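PDB 2ZNM: Thiol:disulfide interchange protein DsbA from Neisseria meningitidis serogroup B, which probably acts as a disulfide oxidoreductase of the periplasm, a thioredoxin-fold protein of the DsbA kind that would exchange disulfides with its partner proteins. Local coordinates for residues Pro152-Gly157 against Val162-Gly167; Phe92-Val95 against Arg101-Asn104. All blocks are in the same frame, centred on the assembly; numbering follows the deposited sequence.

Contact 1: Pro152-Gly157 against Val162-Gly167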
ATOM      1  N   PRO A 152      -6.209  -3.136  -6.183  1.00 56.77           N
ATOM      2  CA  PRO A 152      -4.940  -2.394  -6.057  1.00 56.84           C
ATOM      3  C   PRO A 152      -4.673  -1.492  -7.274  1.00 56.41           C
ATOM      4  O   PRO A 152      -5.131  -1.786  -8.382  1.00 56.46           O
ATOM      5  CB  PRO A 152      -3.895  -3.511  -5.986  1.00 56.55           C
ATOM      6  CG  PRO A 152      -4.478  -4.599  -6.844  1.00 56.90           C
ATOM      7  CD  PRO A 152      -5.992  -4.521  -6.639  1.00 56.97           C
ATOM      8  N   THR A 153      -3.985  -0.377  -7.068  1.00 55.96           N
ATOM      9  CA  THR A 153      -3.417   0.330  -8.207  1.00 55.61           C
ATOM     10  C   THR A 153      -1.914   0.450  -8.018  1.00 54.33           C
ATOM     11  O   THR A 153      -1.444   0.806  -6.933  1.00 54.14           O
ATOM     12  CB  THR A 153      -4.103   1.693  -8.536  1.00 56.13           C
ATOM     13  OG1 THR A 153      -4.033   2.572  -7.412  1.00 58.61           O
ATOM     14  CG2 THR A 153      -5.565   1.485  -8.908  1.00 55.92           C
ATOM     15  N   VAL A 154      -1.179   0.107  -9.074  1.00 52.97           N
ATOM     16  CA  VAL A 154       0.279   0.111  -9.048  1.00 51.79           C
ATOM     17  C   VAL A 154       0.843   1.241  -9.914  1.00 51.48           C
ATOM     18  O   VAL A 154       0.512   1.369 -11.090  1.00 50.95           O
ATOM     19  CB  VAL A 154       0.878  -1.270  -9.471  1.00 51.87           C
ATOM     20  CG1 VAL A 154       2.401  -1.212  -9.534  1.00 50.78           C
ATOM     21  CG2 VAL A 154       0.431  -2.373  -8.509  1.00 50.81           C
ATOM     22  N   ILE A 155       1.695   2.056  -9.298  1.00 51.09           N
ATOM     23  CA  ILE A 155       2.434   3.101  -9.991  1.00 50.71           C
ATOM     24  C   ILE A 155       3.956   2.855  -9.921  1.00 50.39           C
ATOM     25  O   ILE A 155       4.508   2.594  -8.842  1.00 50.21           O
ATOM     26  CB  ILE A 155       2.034   4.485  -9.459  1.00 50.69           C
ATOM     27  CG1 ILE A 155       0.506   4.617  -9.559  1.00 51.73           C
ATOM     28  CG2 ILE A 155       2.736   5.582 -10.259  1.00 50.25           C
ATOM     29  CD1 ILE A 155      -0.122   5.684  -8.712  1.00 52.99           C
ATOM     30  N   VAL A 156       4.610   2.931 -11.080  1.00 49.75           N
ATOM     31  CA  VAL A 156       6.031   2.612 -11.216  1.00 49.46           C
ATOM     32  C   VAL A 156       6.869   3.866 -11.514  1.00 49.65           C
ATOM     33  O   VAL A 156       6.553   4.644 -12.426  1.00 49.60           O
ATOM     34  CB  VAL A 156       6.280   1.572 -12.337  1.00 49.61           C
ATOM     35  CG1 VAL A 156       7.772   1.176 -12.403  1.00 49.42           C
ATOM     36  CG2 VAL A 156       5.390   0.340 -12.162  1.00 48.35           C
ATOM     37  N   GLY A 157       7.935   4.050 -10.738  1.00 49.49           N
ATOM     38  CA  GLY A 157       8.813   5.205 -10.881  1.00 49.39           C
ATOM     39  C   GLY A 157       8.087   6.532 -10.778  1.00 49.53           C
ATOM     40  O   GLY A 157       8.561   7.537 -11.306  1.00 49.56           O
ATOM     41  N   VAL A 162      -0.175   1.003 -13.860  1.00 53.27           N
ATOM     42  CA  VAL A 162      -0.456  -0.276 -14.491  1.00 53.68           C
ATOM     43  C   VAL A 162      -1.929  -0.381 -14.884  1.00 54.26           C
ATOM     44  O   VAL A 162      -2.811   0.061 -14.141  1.00 54.61           O
ATOM     45  CB  VAL A 162      -0.077  -1.451 -13.556  1.00 53.54           C
ATOM     46  CG1 VAL A 162      -0.526  -2.783 -14.140  1.00 53.02           C
ATOM     47  CG2 VAL A 162       1.422  -1.457 -13.300  1.00 53.03           C
ATOM     48  N   ILE A 163      -2.177  -0.948 -16.061  1.00 54.77           N
ATOM     49  CA  ILE A 163      -3.505  -1.424 -16.429  1.00 55.59           C
ATOM     50  C   ILE A 163      -3.501  -2.945 -16.318  1.00 56.09           C
ATOM     51  O   ILE A 163      -2.733  -3.615 -17.003  1.00 56.16           O
ATOM     52  CB  ILE A 163      -3.906  -1.012 -17.873  1.00 55.42           C
ATOM     53  CG1 ILE A 163      -3.903   0.514 -18.020  1.00 55.25           C
ATOM     54  CG2 ILE A 163      -5.275  -1.613 -18.242  1.00 55.59           C
ATOM     55  CD1 ILE A 163      -4.223   1.010 -19.422  1.00 55.57           C
ATOM     56  N   PHE A 164      -4.347  -3.488 -15.450  1.00 57.16           N
ATOM     57  CA  PHE A 164      -4.409  -4.938 -15.257  1.00 58.24           C
ATOM     58  C   PHE A 164      -5.341  -5.580 -16.290  1.00 59.07           C
ATOM     59  O   PHE A 164      -6.443  -6.035 -15.968  1.00 59.28           O
ATOM     60  CB  PHE A 164      -4.830  -5.285 -13.825  1.00 58.10           C
ATOM     61  CG  PHE A 164      -3.816  -4.902 -12.777  1.00 58.02           C
ATOM     62  CD1 PHE A 164      -2.733  -5.733 -12.493  1.00 58.44           C
ATOM     63  CD2 PHE A 164      -3.954  -3.718 -12.057  1.00 58.19           C
ATOM     64  CE1 PHE A 164      -1.795  -5.380 -11.516  1.00 58.02           C
ATOM     65  CE2 PHE A 164      -3.022  -3.361 -11.073  1.00 57.43           C
ATOM     66  CZ  PHE A 164      -1.945  -4.192 -10.808  1.00 57.88           C
ATOM     67  N   ASN A 165      -4.879  -5.602 -17.537  1.00 60.10           N
ATOM     68  CA  ASN A 165      -5.670  -6.109 -18.657  1.00 61.13           C
ATOM     69  C   ASN A 165      -5.529  -7.616 -18.896  1.00 61.74           C
ATOM     70  O   ASN A 165      -6.344  -8.220 -19.601  1.00 61.98           O
ATOM     71  CB  ASN A 165      -5.380  -5.311 -19.947  1.00 61.04           C
ATOM     72  CG  ASN A 165      -3.903  -5.334 -20.354  1.00 61.56           C
ATOM     73  OD1 ASN A 165      -3.002  -5.242 -19.518  1.00 62.16           O
ATOM     74  ND2 ASN A 165      -3.657  -5.429 -21.654  1.00 61.69           N
ATOM     75  N   ASN A 166      -4.510  -8.224 -18.296  1.00 62.44           N
ATOM     76  CA  ASN A 166      -4.221  -9.630 -18.563  1.00 63.10           C
ATOM     77  C   ASN A 166      -4.111 -10.507 -17.308  1.00 63.36           C
ATOM     78  O   ASN A 166      -3.472 -11.565 -17.336  1.00 63.43           O
ATOM     79  CB  ASN A 166      -2.966  -9.751 -19.436  1.00 63.21           C
ATOM     80  CG  ASN A 166      -3.040 -10.918 -20.399  1.00 63.72           C
ATOM     81  OD1 ASN A 166      -3.083 -10.728 -21.617  1.00 64.18           O
ATOM     82  ND2 ASN A 166      -3.066 -12.134 -19.859  1.00 63.79           N
ATOM     83  N   GLY A 167      -4.745 -10.067 -16.219  1.00 63.60           N
ATOM     84  CA  GLY A 167      -4.765 -10.827 -14.972  1.00 63.81           C
ATOM     85  C   GLY A 167      -3.561 -10.593 -14.076  1.00 64.04           C
ATOM     86  O   GLY A 167      -2.846  -9.590 -14.217  1.00 64.32           O
TER

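Contact 2: Phe92-Val95 against Arg101-Asn104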
ATOM      1  N   PHE A  92      -6.008  -7.314   8.360  1.00 49.17           N
ATOM      2  CA  PHE A  92      -6.940  -7.766   7.326  1.00 49.29           C
ATOM      3  C   PHE A  92      -8.134  -8.510   7.926  1.00 49.70           C
ATOM      4  O   PHE A  92      -9.284  -8.229   7.577  1.00 50.66           O
ATOM      5  CB  PHE A  92      -6.232  -8.670   6.309  1.00 48.69           C
ATOM      6  CG  PHE A  92      -5.427  -7.923   5.290  1.00 48.70           C
ATOM      7  CD1 PHE A  92      -6.045  -7.360   4.177  1.00 47.00           C
ATOM      8  CD2 PHE A  92      -4.054  -7.800   5.427  1.00 47.01           C
ATOM      9  CE1 PHE A  92      -5.311  -6.678   3.227  1.00 46.53           C
ATOM     10  CE2 PHE A  92      -3.310  -7.107   4.488  1.00 46.37           C
ATOM     11  CZ  PHE A  92      -3.939  -6.545   3.384  1.00 46.62           C
ATOM     12  N   LYS A  93      -7.856  -9.450   8.832  1.00 49.83           N
ATOM     13  CA  LYS A  93      -8.867 -10.364   9.350  1.00 50.36           C
ATOM     14  C   LYS A  93      -9.917  -9.620  10.160  1.00 50.31           C
ATOM     15  O   LYS A  93     -11.092  -9.976  10.135  1.00 51.29           O
ATOM     16  CB  LYS A  93      -8.212 -11.448  10.206  1.00 49.82           C
ATOM     17  CG  LYS A  93      -9.196 -12.453  10.818  1.00 51.43           C
ATOM     18  CD  LYS A  93      -8.490 -13.614  11.487  1.00 51.38           C
ATOM     19  CE  LYS A  93      -9.279 -14.126  12.661  1.00 54.41           C
ATOM     20  NZ  LYS A  93      -8.783 -15.488  13.076  1.00 57.26           N
ATOM     21  N   ALA A  94      -9.476  -8.604  10.893  1.00 50.20           N
ATOM     22  CA  ALA A  94     -10.353  -7.798  11.725  1.00 49.98           C
ATOM     23  C   ALA A  94     -11.260  -6.951  10.817  1.00 49.88           C
ATOM     24  O   ALA A  94     -12.451  -6.836  11.055  1.00 49.98           O
ATOM     25  CB  ALA A  94      -9.517  -6.922  12.647  1.00 49.84           C
ATOM     26  N   VAL A  95     -10.676  -6.380   9.767  1.00 49.53           N
ATOM     27  CA  VAL A  95     -11.420  -5.623   8.775  1.00 49.28           C
ATOM     28  C   VAL A  95     -12.432  -6.541   8.044  1.00 49.54           C
ATOM     29  O   VAL A  95     -13.597  -6.157   7.879  1.00 49.64           O
ATOM     30  CB  VAL A  95     -10.455  -4.845   7.827  1.00 49.10           C
ATOM     31  CG1 VAL A  95     -11.209  -4.131   6.715  1.00 50.06           C
ATOM     32  CG2 VAL A  95      -9.637  -3.817   8.621  1.00 48.07           C
ATOM     33  N   ARG A 101     -15.459  -1.608  14.868  1.00 50.74           N
ATOM     34  CA  ARG A 101     -15.141  -0.472  14.026  1.00 51.27           C
ATOM     35  C   ARG A 101     -13.664  -0.084  14.239  1.00 51.47           C
ATOM     36  O   ARG A 101     -13.347   0.809  15.033  1.00 51.53           O
ATOM     37  CB  ARG A 101     -16.099   0.695  14.319  1.00 51.39           C
ATOM     38  CG  ARG A 101     -15.837   1.932  13.477  1.00 52.64           C
ATOM     39  CD  ARG A 101     -17.050   2.848  13.383  1.00 54.67           C
ATOM     40  NE  ARG A 101     -16.822   3.879  12.370  1.00 57.30           N
ATOM     41  CZ  ARG A 101     -16.900   3.666  11.057  1.00 58.39           C
ATOM     42  NH1 ARG A 101     -17.218   2.459  10.589  1.00 59.50           N
ATOM     43  NH2 ARG A 101     -16.668   4.657  10.208  1.00 57.11           N
ATOM     44  N   LEU A 102     -12.770  -0.766  13.520  1.00 51.37           N
ATOM     45  CA  LEU A 102     -11.326  -0.574  13.671  1.00 51.14           C
ATOM     46  C   LEU A 102     -10.856   0.834  13.282  1.00 51.31           C
ATOM     47  O   LEU A 102      -9.745   1.247  13.647  1.00 51.21           O
ATOM     48  CB  LEU A 102     -10.565  -1.634  12.865  1.00 51.03           C
ATOM     49  CG  LEU A 102      -9.134  -2.014  13.282  1.00 50.67           C
ATOM     50  CD1 LEU A 102      -9.062  -2.612  14.677  1.00 49.24           C
ATOM     51  CD2 LEU A 102      -8.546  -2.981  12.294  1.00 51.33           C
ATOM     52  N   GLU A 103     -11.706   1.559  12.545  1.00 51.16           N
ATOM     53  CA  GLU A 103     -11.439   2.943  12.130  1.00 51.06           C
ATOM     54  C   GLU A 103     -11.387   3.886  13.322  1.00 50.67           C
ATOM     55  O   GLU A 103     -10.870   4.984  13.229  1.00 51.20           O
ATOM     56  CB  GLU A 103     -12.528   3.449  11.177  1.00 51.04           C
ATOM     57  CG  GLU A 103     -12.441   2.936   9.763  1.00 52.79           C
ATOM     58  CD  GLU A 103     -13.286   1.680   9.537  1.00 55.18           C
ATOM     59  OE1 GLU A 103     -13.623   0.980  10.524  1.00 55.45           O
ATOM     60  OE2 GLU A 103     -13.615   1.402   8.364  1.00 56.01           O
ATOM     61  N   ASN A 104     -11.964   3.453  14.429  1.00 50.54           N
ATOM     62  CA  ASN A 104     -12.031   4.242  15.640  1.00 50.14           C
ATOM     63  C   ASN A 104     -10.800   3.987  16.506  1.00 49.63           C
ATOM     64  O   ASN A 104     -10.488   2.841  16.812  1.00 49.32           O
ATOM     65  CB  ASN A 104     -13.307   3.877  16.393  1.00 49.86           C
ATOM     66  CG  ASN A 104     -13.507   4.709  17.626  1.00 50.94           C
ATOM     67  OD1 ASN A 104     -14.011   5.828  17.553  1.00 52.71           O
ATOM     68  ND2 ASN A 104     -13.130   4.166  18.775  1.00 50.76           N
TER

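Contact 1: Pro152-Gly157 against Val162-Gly167
Val154 and Val162 lie side by side and point the same way, with Val154 CB 3.9 Å from Val162 CG2. In both, CG1 stands anti to the backbone N (chi1 176° and 173°), which sets CG2 beside that nitrogen. The two branches of Val154 therefore do different work: CG1 packs alongside Val162 CG2, while CG2 is turned to Phe164 and meets its CZ at 3.8 Å.

Phe164 comes in across Val154 at about a right angle. Val154 CG2 reaches the ring at its edge, in the plane, and not over a face. One face is taken instead by Val162 CG1, 3.7 Å above the ring centre, so the two valines meet the ring on a face and at an edge, which would restrict its tilt. Next to CZ, Phe164 CE2 lies 3.8 Å from Pro152 O, the carbonyl of a proline that follows a cis peptide bond.

A single backbone bond joins the segments: Val162 N donates to Val154 O over 2.9 Å, nearly straight at 171°. It closes the antiparallel pair of strands 153-156 and 160-162 where the second strand ends, before the chain passes through an inverse gamma turn centred on Phe164. Ile175 of helix 167-185 packs on both valines, and Val154 also touches Val26 of strand 24-30. A cis-proline leading into a beta hairpin whose apolar side chains are covered by the C-terminal helix is characteristic of the thioredoxin fold.

Contact 2: Phe92-Val95 against Arg101-Asn104
Leu102 reaches back from a type I beta turn, Arg101 to Asn104, to the last part of helix 84-97, where it meets Ala94 and Val95. The turn belongs to the short connection between that helix and helix 105-113, both part of the helical region that distinguishes DsbA-like proteins from plain thioredoxins.

The contact across the segments is wholly apolar and rests on one methyl group. Leu102 CD2 is 3.9 Å from Val95 CG2 and also touches Ala94 CB, so it sits against two successive residues of the helix. The side chains of Leu102 and Val95 cross at about a right angle where these two methyls touch. With CG1 of Val95 anti to the backbone N (chi1 176°), CG2 lies beside that nitrogen and is the branch that meets Leu102. Trp111 of helix 105-113 packs against both Ala94 and Leu102, and in this way the next helix joins the cluster. Leu71 of helix 69-81 adds a further apolar neighbour to Val95.

No hydrogen bond crosses between the segments; within the turn, Asn104 N donates to Arg101 O over 3.0 Å. The turn delivers the chain to Asn104, the N-cap residue immediately before helix 105-113.

Charge is met at exposed Arg101 and partly exposed Glu103. Arg101 NH1 and Glu103 OE1 form a long salt bridge of 3.9 Å within the segment, and Glu103 also rests on Leu71. The oxygen lies well out of the guanidinium plane, so any attraction is probably one of charge alone, since no N-H points at it; Glu103 CB sits 4.3 Å above the plane of the Arg101 guanidinium, over the centre of the group.

The two contacts lie on opposite sides of the chain's centre, their own centres about 26 Å apart and their nearest atoms about 10 Å apart, and share no helix or strand. Contact 1 belongs to the sheet and the C-terminal helix, contact 2 to the helical region. Both join parts of the chain only a few residues apart, and both bury aliphatic side chains, but contact 1 is only partly buried, since Phe164 and Pro152 are partly exposed, whereas the touching residues of contact 2 are mostly buried. In 152-157 against 162-167 a strand-to-strand hydrogen bond accompanies the packing; in 92-95 against 101-104 side chains alone bridge the segments.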